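Local structure of Lin1840 protein (Listeria innocua serovar 6a, 4ZOC) at residues F100-A105 against L525-T530; P145-V150 against A474-T479; T154-F159 against S551-Q556; K366-G371 against G533-D538; G371-V376 against N545-L550. The protein probably hydrolyses terminal, non-reducing beta-D-glucosyl residues with release of beta-D-glucose, as a family 3 glycoside hydrolase involved in beta-1,2-glucan metabolism. The protein carries 2 engineered substitutions. One frame throughout, in Å; residues are numbered along the deposited sequence.

Interaction 1: residues F100-A105 against L525-T530; sequences FPIPLA and LWFPGT
Ile102 and Phe527 supply the hydrogen bond between the two backbones: Ile102 N donates to Phe527 O at 3.2 Å, almost in line with the carbonyl, with 161° at the hydrogen. The same oxygen takes a CA-H...O contact from Pro101 CA, which lies 3.3 Å from Phe527 O, so two successive residues converge on one carbonyl. Pro528 O comes closer still, 3.0 Å from Pro101 N, but that nitrogen carries no hydrogen and the approach is packing alone. Gly529 passes beside the carbonyl of Phe100, where a beta carbon would clash with Phe100 O; its backbone conformation, too, is one that only glycine adopts comfortably.

The apolar part centres on the Trp526 indole. Ala105 CA sits over the five-membered ring in a CH-pi contact, 3.9 Å from its centroid, and Ala105 CB reaches Trp526 CD1 at 3.4 Å. A residue this small lets the first turn of the helix settle against the ring. Leu104 CG stands over the same face, toward the rim, and Leu104 CD2 packs 3.7 Å from Trp526 CZ3. Ile102 uses both branches: chi1 of 57° wedges CG1 between its backbone N and carbonyl carbon, 4.2 Å from Trp526 CB, while CG2 is turned to Phe527 CB.

Ile102 is the N-cap of helix 103-108, and the loop that meets it leads from strand 521-524 to helix 532-541. Behind them, Phe100 rests on Ala367 and Ala370 of helix 361-374, and Phe527 and Pro528 rest on Phe505 of strand 500-505.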
# COMPACT_ATOMS: atom_id res chain seq x y z
N PHE A 100 -20.69 -5.47 -24.01
CA PHE A 100 -19.91 -4.29 -24.29
C PHE A 100 -18.51 -4.45 -23.65
O PHE A 100 -18.24 -5.40 -22.87
CB PHE A 100 -20.61 -3.03 -23.77
CG PHE A 100 -21.78 -2.57 -24.61
CD1 PHE A 100 -22.94 -3.29 -24.61
CD2 PHE A 100 -21.74 -1.38 -25.33
CE1 PHE A 100 -24.01 -2.91 -25.37
CE2 PHE A 100 -22.80 -1.03 -26.11
CZ PHE A 100 -23.93 -1.79 -26.14
N PRO A 101 -17.58 -3.50 -23.98
CA PRO A 101 -16.25 -3.56 -23.29
C PRO A 101 -16.41 -3.53 -21.80
O PRO A 101 -17.37 -2.91 -21.23
CB PRO A 101 -15.50 -2.34 -23.87
CG PRO A 101 -16.14 -2.14 -25.21
CD PRO A 101 -17.59 -2.50 -25.03
N ILE A 102 -15.49 -4.24 -21.15
CA ILE A 102 -15.37 -4.18 -19.65
C ILE A 102 -15.27 -2.75 -19.16
O ILE A 102 -14.81 -1.89 -19.88
CB ILE A 102 -14.21 -5.02 -19.09
CG1 ILE A 102 -12.83 -4.63 -19.69
CG2 ILE A 102 -14.50 -6.48 -19.23
CD1 ILE A 102 -11.65 -5.16 -18.92
N PRO A 103 -15.75 -2.48 -17.92
CA PRO A 103 -15.73 -1.09 -17.52
C PRO A 103 -14.37 -0.35 -17.60
O PRO A 103 -14.38 0.85 -17.89
CB PRO A 103 -16.31 -1.16 -16.10
CG PRO A 103 -17.29 -2.28 -16.22
CD PRO A 103 -16.61 -3.27 -17.06
N LEU A 104 -13.26 -1.02 -17.29
CA LEU A 104 -11.93 -0.38 -17.30
C LEU A 104 -11.66 0.10 -18.74
O LEU A 104 -11.12 1.15 -18.93
CB LEU A 104 -10.89 -1.37 -16.81
CG LEU A 104 -9.52 -0.71 -16.57
CD1 LEU A 104 -9.59 0.60 -15.79
CD2 LEU A 104 -8.56 -1.68 -15.98
N ALA A 105 -12.08 -0.68 -19.73
CA ALA A 105 -11.98 -0.27 -21.15
C ALA A 105 -12.89 0.94 -21.42
O ALA A 105 -12.52 1.91 -22.08
CB ALA A 105 -12.32 -1.41 -22.05
N LEU A 525 -6.74 -3.85 -26.41
CA LEU A 525 -8.19 -4.06 -26.69
C LEU A 525 -8.98 -4.32 -25.44
O LEU A 525 -10.22 -4.34 -25.54
CB LEU A 525 -8.43 -5.27 -27.61
CG LEU A 525 -7.98 -4.78 -28.96
CD1 LEU A 525 -6.98 -5.65 -29.64
CD2 LEU A 525 -8.90 -4.03 -29.83
N TRP A 526 -8.29 -4.54 -24.30
CA TRP A 526 -8.94 -4.97 -23.05
C TRP A 526 -9.81 -6.23 -23.37
O TRP A 526 -9.36 -7.15 -24.07
CB TRP A 526 -9.75 -3.85 -22.46
CG TRP A 526 -8.93 -2.62 -22.12
CD1 TRP A 526 -8.97 -1.40 -22.73
CD2 TRP A 526 -8.06 -2.48 -20.99
NE1 TRP A 526 -8.12 -0.51 -22.05
CE2 TRP A 526 -7.59 -1.14 -20.97
CE3 TRP A 526 -7.66 -3.35 -19.96
CZ2 TRP A 526 -6.65 -0.68 -19.97
CZ3 TRP A 526 -6.79 -2.86 -18.96
CH2 TRP A 526 -6.31 -1.54 -18.99
N PHE A 527 -11.02 -6.31 -22.88
CA PHE A 527 -11.98 -7.29 -23.44
C PHE A 527 -13.13 -6.49 -24.04
O PHE A 527 -13.87 -5.83 -23.35
CB PHE A 527 -12.44 -8.25 -22.37
CG PHE A 527 -11.38 -9.17 -21.86
CD1 PHE A 527 -10.65 -9.99 -22.73
CD2 PHE A 527 -11.06 -9.20 -20.49
CE1 PHE A 527 -9.76 -10.93 -22.23
CE2 PHE A 527 -10.18 -10.09 -20.02
CZ PHE A 527 -9.51 -10.96 -20.87
N PRO A 528 -13.26 -6.51 -25.39
CA PRO A 528 -14.23 -5.60 -26.00
C PRO A 528 -15.67 -6.06 -25.96
O PRO A 528 -16.59 -5.23 -26.20
CB PRO A 528 -13.80 -5.51 -27.46
CG PRO A 528 -12.39 -5.97 -27.48
CD PRO A 528 -12.26 -6.99 -26.34
N GLY A 529 -15.88 -7.36 -25.68
CA GLY A 529 -17.25 -7.95 -25.66
C GLY A 529 -17.57 -8.66 -26.96
O GLY A 529 -16.72 -9.18 -27.67
N THR A 530 -18.87 -8.69 -27.23
CA THR A 530 -19.45 -9.46 -28.29
C THR A 530 -18.87 -9.18 -29.65
O THR A 530 -18.65 -10.12 -30.43
CB THR A 530 -21.00 -9.26 -28.28
OG1 THR A 530 -21.54 -9.76 -27.01
CG2 THR A 530 -21.64 -9.98 -29.46

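Interaction 2: residues P145-V150 against A474-T479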
# COMPACT_ATOMS: atom_id res chain seq x y z
N PRO A 145 -3.42 -2.69 -9.77
CA PRO A 145 -3.83 -3.66 -10.74
C PRO A 145 -3.62 -5.13 -10.38
O PRO A 145 -4.02 -6.01 -11.18
CB PRO A 145 -3.04 -3.25 -11.97
CG PRO A 145 -1.87 -2.54 -11.48
CD PRO A 145 -2.24 -1.91 -10.16
N ARG A 146 -3.07 -5.44 -9.20
CA ARG A 146 -3.07 -6.87 -8.71
C ARG A 146 -4.48 -7.30 -8.49
O ARG A 146 -4.84 -8.48 -8.73
CB ARG A 146 -2.27 -6.99 -7.42
CG ARG A 146 -0.80 -6.86 -7.66
CD ARG A 146 -0.03 -6.74 -6.36
NE ARG A 146 -0.33 -5.50 -5.65
CZ ARG A 146 0.36 -5.07 -4.59
NH1 ARG A 146 1.33 -5.79 -4.08
NH2 ARG A 146 0.05 -3.91 -4.03
N TRP A 147 -5.33 -6.39 -8.05
CA TRP A 147 -6.75 -6.68 -7.72
C TRP A 147 -7.51 -6.98 -8.99
O TRP A 147 -7.60 -6.13 -9.93
CB TRP A 147 -7.38 -5.42 -7.08
CG TRP A 147 -8.65 -5.60 -6.38
CD1 TRP A 147 -8.95 -6.56 -5.49
CD2 TRP A 147 -9.82 -4.77 -6.46
NE1 TRP A 147 -10.19 -6.38 -4.95
CE2 TRP A 147 -10.75 -5.28 -5.49
CE3 TRP A 147 -10.12 -3.58 -7.13
CZ2 TRP A 147 -12.01 -4.68 -5.25
CZ3 TRP A 147 -11.36 -3.01 -6.93
CH2 TRP A 147 -12.30 -3.55 -5.98
N GLY A 148 -8.15 -8.15 -9.04
CA GLY A 148 -8.88 -8.56 -10.23
C GLY A 148 -10.06 -7.71 -10.61
O GLY A 148 -10.44 -7.64 -11.77
N ARG A 149 -10.60 -7.04 -9.63
CA ARG A 149 -11.82 -6.19 -9.82
C ARG A 149 -11.54 -4.82 -10.43
O ARG A 149 -12.48 -4.11 -10.70
CB ARG A 149 -12.57 -6.07 -8.48
CG ARG A 149 -12.88 -7.44 -7.90
CD ARG A 149 -13.92 -7.39 -6.77
NE ARG A 149 -15.22 -7.25 -7.41
CZ ARG A 149 -16.39 -7.64 -6.92
NH1 ARG A 149 -16.51 -8.18 -5.72
NH2 ARG A 149 -17.46 -7.47 -7.69
N VAL A 150 -10.29 -4.46 -10.76
CA VAL A 150 -10.01 -3.28 -11.51
C VAL A 150 -10.82 -3.29 -12.81
O VAL A 150 -11.17 -2.20 -13.30
CB VAL A 150 -8.51 -3.01 -11.83
CG1 VAL A 150 -7.74 -2.80 -10.52
CG2 VAL A 150 -7.87 -4.12 -12.62
N ALA A 474 -12.10 -12.18 -6.82
CA ALA A 474 -11.24 -13.26 -6.30
C ALA A 474 -10.30 -13.80 -7.38
O ALA A 474 -9.92 -14.99 -7.39
CB ALA A 474 -12.07 -14.37 -5.64
N GLY A 475 -9.90 -12.89 -8.24
CA GLY A 475 -8.88 -13.10 -9.27
C GLY A 475 -7.68 -12.17 -9.04
O GLY A 475 -7.37 -11.34 -9.88
N SER A 476 -7.06 -12.25 -7.88
CA SER A 476 -5.92 -11.42 -7.56
C SER A 476 -4.65 -12.09 -8.07
O SER A 476 -4.42 -13.32 -7.76
CB SER A 476 -5.81 -11.28 -6.03
OG SER A 476 -6.83 -10.41 -5.50
N LEU A 477 -3.78 -11.27 -8.65
CA LEU A 477 -2.48 -11.71 -9.08
C LEU A 477 -1.42 -10.95 -8.38
O LEU A 477 -1.34 -9.73 -8.54
CB LEU A 477 -2.26 -11.51 -10.56
CG LEU A 477 -2.91 -12.31 -11.60
CD1 LEU A 477 -2.36 -11.89 -12.99
CD2 LEU A 477 -2.59 -13.76 -11.28
N ALA A 478 -0.55 -11.63 -7.66
CA ALA A 478 0.56 -10.91 -7.04
C ALA A 478 1.55 -10.34 -8.00
O ALA A 478 2.05 -9.21 -7.75
CB ALA A 478 1.26 -11.79 -6.02
N THR A 479 1.75 -10.97 -9.15
CA THR A 479 2.62 -10.43 -10.19
C THR A 479 1.78 -10.16 -11.43
O THR A 479 1.10 -11.06 -11.98
CB THR A 479 3.74 -11.41 -10.52
OG1 THR A 479 4.46 -11.70 -9.30
CG2 THR A 479 4.65 -10.91 -11.58
O HOH W 1 -9.19 -10.03 -7.04
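Gly475 opens the contact by bringing its carbonyl against Gly148: Gly475 O lies 3.2 Å from Gly148 CA, and a beta carbon on Gly148 would collide with it. Gly475 N gives a weak bond to a water, which also accepts from Gly148 N at 2.9 Å. Ser476 adds its hydroxyl to this water, which donates to Ser476 OG at 2.8 Å; the same hydroxyl pairs with Gly202 O. Next, Leu477 N donates to Arg146 O at 3.0 Å, almost straight (167°) though tilted 20° from the carbonyl plane. Beyond it, Leu477 O lies 3.1 Å from Arg146 CG, and Ala478 O faces Arg146 CD at 3.5 Å. The arginine thus lends its aliphatic part here; a bend at chi3 (-67°) sends the guanidinium to Asp144 and to the carbonyls of Gly559 and Ile561 of the second subunit.

The loop directly follows Glu473 of the glucose pocket. Main-chain groups and one water do most of the joining, with Arg508 adding bonds to both Arg146 O and Gly475 O. Such bonding depends little on side-chain identity, except where glycine is needed for close approach; Ala478 O remains buried without a polar partner.

Interaction 3: residues T154-F159 against S551-Q556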
# COMPACT_ATOMS: atom_id res chain seq x y z
N THR A 154 -13.67 2.31 -13.70
CA THR A 154 -13.17 3.07 -14.79
C THR A 154 -11.76 3.59 -14.53
O THR A 154 -11.26 4.37 -15.39
CB THR A 154 -14.19 4.17 -15.27
OG1 THR A 154 -14.64 5.01 -14.16
CG2 THR A 154 -15.43 3.46 -15.91
N GLY A 155 -11.13 3.28 -13.37
CA GLY A 155 -9.69 3.54 -13.23
C GLY A 155 -9.27 4.38 -12.01
O GLY A 155 -9.97 4.42 -10.96
N GLU A 156 -8.13 5.04 -12.16
CA GLU A 156 -7.49 5.70 -11.05
C GLU A 156 -7.89 7.20 -10.79
O GLU A 156 -7.42 7.84 -9.81
CB GLU A 156 -5.96 5.59 -11.22
CG GLU A 156 -5.39 6.59 -12.21
CD GLU A 156 -3.95 6.32 -12.52
OE1 GLU A 156 -3.56 5.11 -12.52
OE2 GLU A 156 -3.19 7.32 -12.78
N ASP A 157 -8.79 7.73 -11.60
CA ASP A 157 -9.22 9.13 -11.42
C ASP A 157 -10.62 9.30 -10.89
O ASP A 157 -11.57 8.83 -11.49
CB ASP A 157 -9.15 9.88 -12.76
CG ASP A 157 -9.40 11.35 -12.56
OD1 ASP A 157 -8.66 11.93 -11.72
OD2 ASP A 157 -10.37 11.85 -13.13
N PRO A 158 -10.77 10.01 -9.77
CA PRO A 158 -12.10 10.16 -9.18
C PRO A 158 -13.00 10.97 -10.08
O PRO A 158 -14.23 10.70 -10.09
CB PRO A 158 -11.86 10.86 -7.86
CG PRO A 158 -10.42 10.70 -7.60
CD PRO A 158 -9.71 10.44 -8.86
N PHE A 159 -12.45 11.98 -10.80
CA PHE A 159 -13.35 12.82 -11.69
C PHE A 159 -13.90 12.03 -12.88
O PHE A 159 -15.15 11.98 -13.10
CB PHE A 159 -12.66 14.09 -12.21
CG PHE A 159 -13.53 14.96 -13.05
CD1 PHE A 159 -14.53 15.65 -12.48
CD2 PHE A 159 -13.36 15.03 -14.40
CE1 PHE A 159 -15.36 16.46 -13.27
CE2 PHE A 159 -14.17 15.79 -15.19
CZ PHE A 159 -15.17 16.50 -14.60
N SER A 551 -7.03 5.01 -18.74
CA SER A 551 -7.67 5.50 -17.51
C SER A 551 -7.04 4.93 -16.22
O SER A 551 -7.45 5.27 -15.06
CB SER A 551 -9.16 5.22 -17.63
OG SER A 551 -9.35 3.86 -17.45
N MET A 552 -6.00 4.09 -16.41
CA MET A 552 -5.19 3.55 -15.33
C MET A 552 -3.74 3.41 -15.80
O MET A 552 -3.48 2.95 -16.91
CB MET A 552 -5.78 2.26 -14.83
CG MET A 552 -5.24 1.80 -13.50
SD MET A 552 -6.09 0.33 -12.87
CE MET A 552 -5.41 0.33 -11.21
N SER A 553 -2.81 3.74 -14.92
CA SER A 553 -1.37 3.71 -15.22
C SER A 553 -0.90 2.29 -15.41
O SER A 553 -1.38 1.36 -14.74
CB SER A 553 -0.63 4.35 -14.01
OG SER A 553 -0.93 5.73 -13.90
N PHE A 554 0.01 2.10 -16.38
CA PHE A 554 0.65 0.79 -16.62
C PHE A 554 2.03 0.82 -15.93
O PHE A 554 2.92 1.52 -16.37
CB PHE A 554 0.80 0.55 -18.13
CG PHE A 554 -0.43 -0.11 -18.73
CD1 PHE A 554 -1.69 0.35 -18.44
CD2 PHE A 554 -0.33 -1.25 -19.51
CE1 PHE A 554 -2.82 -0.27 -18.91
CE2 PHE A 554 -1.46 -1.89 -20.02
CZ PHE A 554 -2.71 -1.35 -19.73
N PRO A 555 2.16 0.05 -14.79
CA PRO A 555 3.44 0.10 -14.12
C PRO A 555 4.62 -0.41 -14.90
O PRO A 555 4.54 -1.27 -15.77
CB PRO A 555 3.22 -0.71 -12.84
CG PRO A 555 1.72 -0.77 -12.65
CD PRO A 555 1.24 -0.81 -14.07
N GLN A 556 5.78 0.15 -14.51
CA GLN A 556 7.08 -0.37 -14.94
C GLN A 556 7.25 -1.83 -14.58
O GLN A 556 7.73 -2.63 -15.38
CB GLN A 556 8.26 0.42 -14.33
CG GLN A 556 8.39 1.89 -14.69
CD GLN A 556 8.94 2.08 -16.13
OE1 GLN A 556 9.61 1.21 -16.73
NE2 GLN A 556 8.74 3.27 -16.62
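Glu156 and Ser553 form the tight end of this contact, with both carboxylate oxygens in use. Ser553 N donates to Glu156 OE1 at 2.9 Å, arriving from above the carboxylate plane rather than within it, while Ser553 OG donates to Glu156 OE2 at 3.0 Å on the syn lone pair. Serine suits the place because its short side chain and its own N-H can grip the same carboxylate together. The glutamate reaches them with CG held between backbone N and carbonyl carbon (chi1 79°) and an extended chain beyond. Next to it the backbones close up: Glu156 N donates to Ser551 O at 3.0 Å in the carbonyl plane, and Ser551 OG returns a bond to Thr154 O at 2.9 Å, from well above that carbonyl's plane. A beta carbon on Gly155 would run into Ser551 O; Gly155 CA makes a CA-H...O contact with it instead, at 3.4 Å.

The contact is looser at its margins. Met552 brings no polar side-chain group; its CG lies 3.8 Å from Glu156 OE1. Asp157 leads its carboxylate away, to Tyr565 OH and, as N-cap of helix 158-173, to Leu160 N. Toward solvent the segments diverge, and Phe159 and Gln556 are partly exposed.

Tyr565 N also bonds Glu156 OE2, so this buried carboxylate is met by three donors without a cationic partner among them; such a setting would probably stabilise its charged form.

Interaction 4: residues K366-G371 against G533-D538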
# COMPACT_ATOMS: atom_id res chain seq x y z
N LYS A 366 -23.81 -0.79 -31.63
CA LYS A 366 -23.45 0.05 -30.52
C LYS A 366 -22.23 -0.53 -29.73
O LYS A 366 -21.33 0.21 -29.35
CB LYS A 366 -24.63 0.27 -29.62
CG LYS A 366 -25.68 1.11 -30.28
CD LYS A 366 -27.03 1.14 -29.58
CE LYS A 366 -28.00 1.99 -30.38
NZ LYS A 366 -29.33 1.78 -29.79
N ALA A 367 -22.26 -1.82 -29.47
CA ALA A 367 -21.13 -2.51 -28.85
C ALA A 367 -19.84 -2.46 -29.64
O ALA A 367 -18.79 -2.26 -29.05
CB ALA A 367 -21.49 -3.92 -28.48
N ARG A 368 -19.90 -2.59 -30.98
CA ARG A 368 -18.71 -2.41 -31.78
C ARG A 368 -18.15 -0.99 -31.63
O ARG A 368 -16.92 -0.81 -31.42
CB ARG A 368 -19.02 -2.73 -33.20
CG ARG A 368 -17.86 -2.92 -34.15
CD ARG A 368 -18.74 -3.43 -35.34
NE ARG A 368 -17.94 -3.45 -36.46
CZ ARG A 368 -18.23 -4.02 -37.60
NH1 ARG A 368 -19.39 -4.63 -37.81
NH2 ARG A 368 -17.30 -3.96 -38.51
N ALA A 369 -19.04 -0.00 -31.71
CA ALA A 369 -18.66 1.39 -31.62
C ALA A 369 -18.01 1.62 -30.25
O ALA A 369 -17.00 2.31 -30.18
CB ALA A 369 -19.88 2.29 -31.78
N ALA A 370 -18.57 1.03 -29.18
CA ALA A 370 -17.99 1.16 -27.86
C ALA A 370 -16.58 0.59 -27.82
O ALA A 370 -15.71 1.19 -27.20
CB ALA A 370 -18.83 0.53 -26.77
N GLY A 371 -16.41 -0.60 -28.40
CA GLY A 371 -15.10 -1.26 -28.49
C GLY A 371 -14.07 -0.41 -29.23
O GLY A 371 -12.92 -0.30 -28.76
N GLY A 533 -13.73 -9.27 -32.26
CA GLY A 533 -12.90 -9.46 -33.46
C GLY A 533 -13.13 -8.40 -34.50
O GLY A 533 -12.25 -8.17 -35.33
N ARG A 534 -14.35 -7.81 -34.55
CA ARG A 534 -14.69 -6.78 -35.54
C ARG A 534 -14.07 -5.49 -35.07
O ARG A 534 -13.50 -4.76 -35.85
CB ARG A 534 -16.14 -6.58 -35.70
CG ARG A 534 -16.79 -7.84 -36.19
CD ARG A 534 -18.23 -7.64 -36.62
NE ARG A 534 -18.71 -8.85 -37.30
CZ ARG A 534 -19.84 -9.53 -37.01
NH1 ARG A 534 -20.62 -9.24 -35.98
NH2 ARG A 534 -20.16 -10.57 -37.73
N VAL A 535 -14.11 -5.23 -33.76
CA VAL A 535 -13.40 -4.09 -33.19
C VAL A 535 -11.89 -4.13 -33.58
O VAL A 535 -11.30 -3.13 -33.99
CB VAL A 535 -13.56 -4.05 -31.64
CG1 VAL A 535 -12.66 -3.06 -30.97
CG2 VAL A 535 -14.99 -3.78 -31.22
N THR A 536 -11.29 -5.28 -33.34
CA THR A 536 -9.90 -5.52 -33.62
C THR A 536 -9.62 -5.29 -35.14
O THR A 536 -8.68 -4.55 -35.51
CB THR A 536 -9.49 -6.89 -33.19
OG1 THR A 536 -9.78 -7.08 -31.77
CG2 THR A 536 -8.06 -7.06 -33.40
N ALA A 537 -10.41 -5.94 -35.98
CA ALA A 537 -10.19 -5.81 -37.45
C ALA A 537 -10.35 -4.36 -37.93
O ALA A 537 -9.52 -3.85 -38.74
CB ALA A 537 -11.15 -6.74 -38.18
N ASP A 538 -11.38 -3.67 -37.45
CA ASP A 538 -11.61 -2.28 -37.83
C ASP A 538 -10.48 -1.33 -37.39
O ASP A 538 -10.07 -0.49 -38.17
CB ASP A 538 -12.91 -1.77 -37.31
CG ASP A 538 -14.12 -2.40 -38.02
OD1 ASP A 538 -13.98 -3.15 -39.02
OD2 ASP A 538 -15.21 -2.18 -37.52
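Gly371 and Val535, whose CA atoms lie 5.7 Å apart, mark the nearest backbones of two helical segments whose axes approach to 8.9 Å and cross at -50°. Glycine suits this spot because a beta carbon there would strike Val535 CG2. The valine fills the space with both methyls: CG1 packs 3.5 Å from Gly371 C, and CG2 lies 3.5 Å from Arg368 O, one turn earlier on the same helix as Gly371.

Farther out, Arg368 stretches across to the second helix. Its CG is anti to the backbone N (chi1 -166°) and the chain runs extended to NE, which brings the guanidinium side-on to Asp538. Two of its nitrogens converge on one oxygen: Arg368 NH2 meets Asp538 OD2 at 2.9 Å on the syn lone pair, and Arg368 NE meets the same OD2 at 3.2 Å. The guanidinium and carboxylate planes are only 23° apart, so the salt bridge is nearly flat. Over one face of this guanidinium lies the aliphatic part of Arg534, with Arg534 CD 3.4 Å from Arg368 NH1. The two arginine chains cross at about a right angle; the likely repulsion between their charges is offset by separate acids, since Arg534 pairs with Glu427 and Glu531.

The packing joins helix 361-374 to helix 532-541. On another side of the first, Lys366 and Ala370 touch helix 112-128 and Ala370 meets Pro101, while Thr536 of the second rests on Thr503 and Phe505 of strand 500-505.

Interaction 5: residues G371-V376 against N545-L550; sequences GVESAV and NPSGKL
Gly548 and Ala375 make the direct polar link: Gly548 N reaches Ala375 O at 3.1 Å, but the bond is weak, with only 124° at the hydrogen. Gly548 CA also crowds this oxygen. Glycine is the residue that fits, because a beta carbon here would clash with the carbonyls of both Ser374 and Ala375.

Water carries the stronger polar joints. One molecule donates to Val372 O and, at 2.6 Å, to Ala375 O while accepting from Ser547 N. A second donates to Val372 O as well and to Asn545 O, and accepts from Ser547 OG at 2.7 Å. Ser547 serves both waters, one through its N-H and one through OG, which chi1 of 70° sets between the backbone N and the carbonyl carbon; OG is bonded to Lys665 as well.

Apolar contact begins where the chain leaves the helix. Val376 lays CG2 against the peptide joining Gly548 to Lys549 and points CG1 at Leu550, with Val376 CG1 4.1 Å from Leu550 CD2. A branched residue does both jobs at once. Val376 itself starts strand 376-380, paired with Glu524.

Glu373 bends at chi2 (-73°) to bring its carboxylate near Ser547, but its charge is met by Lys639 and Lys665, tying the helix end to strands 638-648 and 659-668. Val372 O, in the last turn of helix 361-374, and Ala375 O just beyond it accept from the waters. Across this contact the polar joining is done largely by these two molecules, which would probably be needed to satisfy the carbonyls.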
# COMPACT_ATOMS: atom_id res chain seq x y z
N GLY A 371 -16.41 -0.60 -28.40
CA GLY A 371 -15.10 -1.26 -28.49
C GLY A 371 -14.07 -0.41 -29.23
O GLY A 371 -12.92 -0.30 -28.76
N VAL A 372 -14.45 0.19 -30.38
CA VAL A 372 -13.49 1.03 -31.09
C VAL A 372 -13.22 2.35 -30.36
O VAL A 372 -12.20 3.04 -30.60
CB VAL A 372 -13.80 1.21 -32.60
CG1 VAL A 372 -13.97 -0.15 -33.26
CG2 VAL A 372 -15.01 1.99 -32.85
N GLU A 373 -14.15 2.78 -29.50
CA GLU A 373 -13.88 4.01 -28.65
C GLU A 373 -12.92 3.76 -27.48
O GLU A 373 -12.25 4.68 -27.03
CB GLU A 373 -15.17 4.58 -28.02
CG GLU A 373 -16.16 5.13 -29.05
CD GLU A 373 -15.71 6.42 -29.65
OE1 GLU A 373 -15.06 7.23 -28.95
OE2 GLU A 373 -15.98 6.59 -30.85
N SER A 374 -12.86 2.53 -27.03
CA SER A 374 -12.27 2.12 -25.75
C SER A 374 -10.86 1.51 -25.85
O SER A 374 -10.08 1.52 -24.89
CB SER A 374 -13.16 1.08 -25.11
OG SER A 374 -14.40 1.63 -24.79
N ALA A 375 -10.53 0.99 -27.01
CA ALA A 375 -9.18 0.41 -27.24
C ALA A 375 -8.14 1.53 -27.19
O ALA A 375 -8.44 2.70 -27.55
CB ALA A 375 -9.11 -0.29 -28.56
N VAL A 376 -6.91 1.16 -26.83
CA VAL A 376 -5.84 2.17 -26.65
C VAL A 376 -4.63 1.74 -27.43
O VAL A 376 -4.08 0.67 -27.25
CB VAL A 376 -5.42 2.40 -25.19
CG1 VAL A 376 -4.38 3.51 -25.13
CG2 VAL A 376 -6.62 2.69 -24.33
N ASN A 545 -10.24 4.60 -36.24
CA ASN A 545 -8.97 5.13 -35.87
C ASN A 545 -8.92 5.11 -34.33
O ASN A 545 -9.80 5.69 -33.67
CB ASN A 545 -8.90 6.56 -36.40
CG ASN A 545 -7.60 7.25 -36.15
OD1 ASN A 545 -6.71 6.73 -35.49
ND2 ASN A 545 -7.47 8.46 -36.72
N PRO A 546 -7.94 4.35 -33.75
CA PRO A 546 -7.87 4.28 -32.24
C PRO A 546 -8.02 5.64 -31.63
O PRO A 546 -7.33 6.59 -32.08
CB PRO A 546 -6.46 3.70 -31.99
CG PRO A 546 -6.20 2.91 -33.24
CD PRO A 546 -6.79 3.68 -34.37
N SER A 547 -8.75 5.72 -30.51
CA SER A 547 -8.96 6.94 -29.85
C SER A 547 -9.07 6.90 -28.36
O SER A 547 -9.30 7.95 -27.73
CB SER A 547 -10.18 7.64 -30.42
OG SER A 547 -11.38 6.98 -30.10
N GLY A 548 -8.88 5.71 -27.79
CA GLY A 548 -8.83 5.53 -26.34
C GLY A 548 -7.54 6.02 -25.68
O GLY A 548 -6.49 6.19 -26.32
N LYS A 549 -7.67 6.36 -24.38
CA LYS A 549 -6.56 6.91 -23.57
C LYS A 549 -6.58 6.10 -22.30
O LYS A 549 -7.64 5.63 -21.84
CB LYS A 549 -6.74 8.39 -23.17
CG LYS A 549 -6.92 9.36 -24.33
CD LYS A 549 -5.73 9.39 -25.29
CE LYS A 549 -5.83 10.66 -26.13
NZ LYS A 549 -4.70 10.84 -27.13
N LEU A 550 -5.43 5.84 -21.75
CA LEU A 550 -5.38 5.05 -20.52
C LEU A 550 -6.12 5.75 -19.39
O LEU A 550 -5.85 6.92 -19.12
CB LEU A 550 -3.93 4.71 -20.15
CG LEU A 550 -3.21 3.72 -21.06
CD1 LEU A 550 -1.77 3.58 -20.45
CD2 LEU A 550 -3.85 2.36 -21.24
O HOH W 2 -9.57 3.17 -29.83
O HOH W 3 -11.83 5.28 -32.11

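In the fold
Interactions 1, 4 and 5 form one cluster, their centres about 10 Å apart. Interactions 4 and 5 share Gly371, and Pro101 CG of interaction 1 packs 3.5 Å from Gly371 CA. Interaction 3 continues the loop of interaction 5 directly, since 551-556 follows 545-550, and it meets interaction 1 where Trp526 CH2 lies 3.7 Å from Phe554 CZ. Interaction 2, about 17 Å from interaction 1 between centres, touches it through Leu104 CB and Val150 O. All five lie away from the annotated sites; segment 474-479 of interaction 2 directly follows Glu473 of the glucose pocket, yet Gly475 is still about 11 Å, at the nearest atoms, from a bound beta-D-glucopyranose.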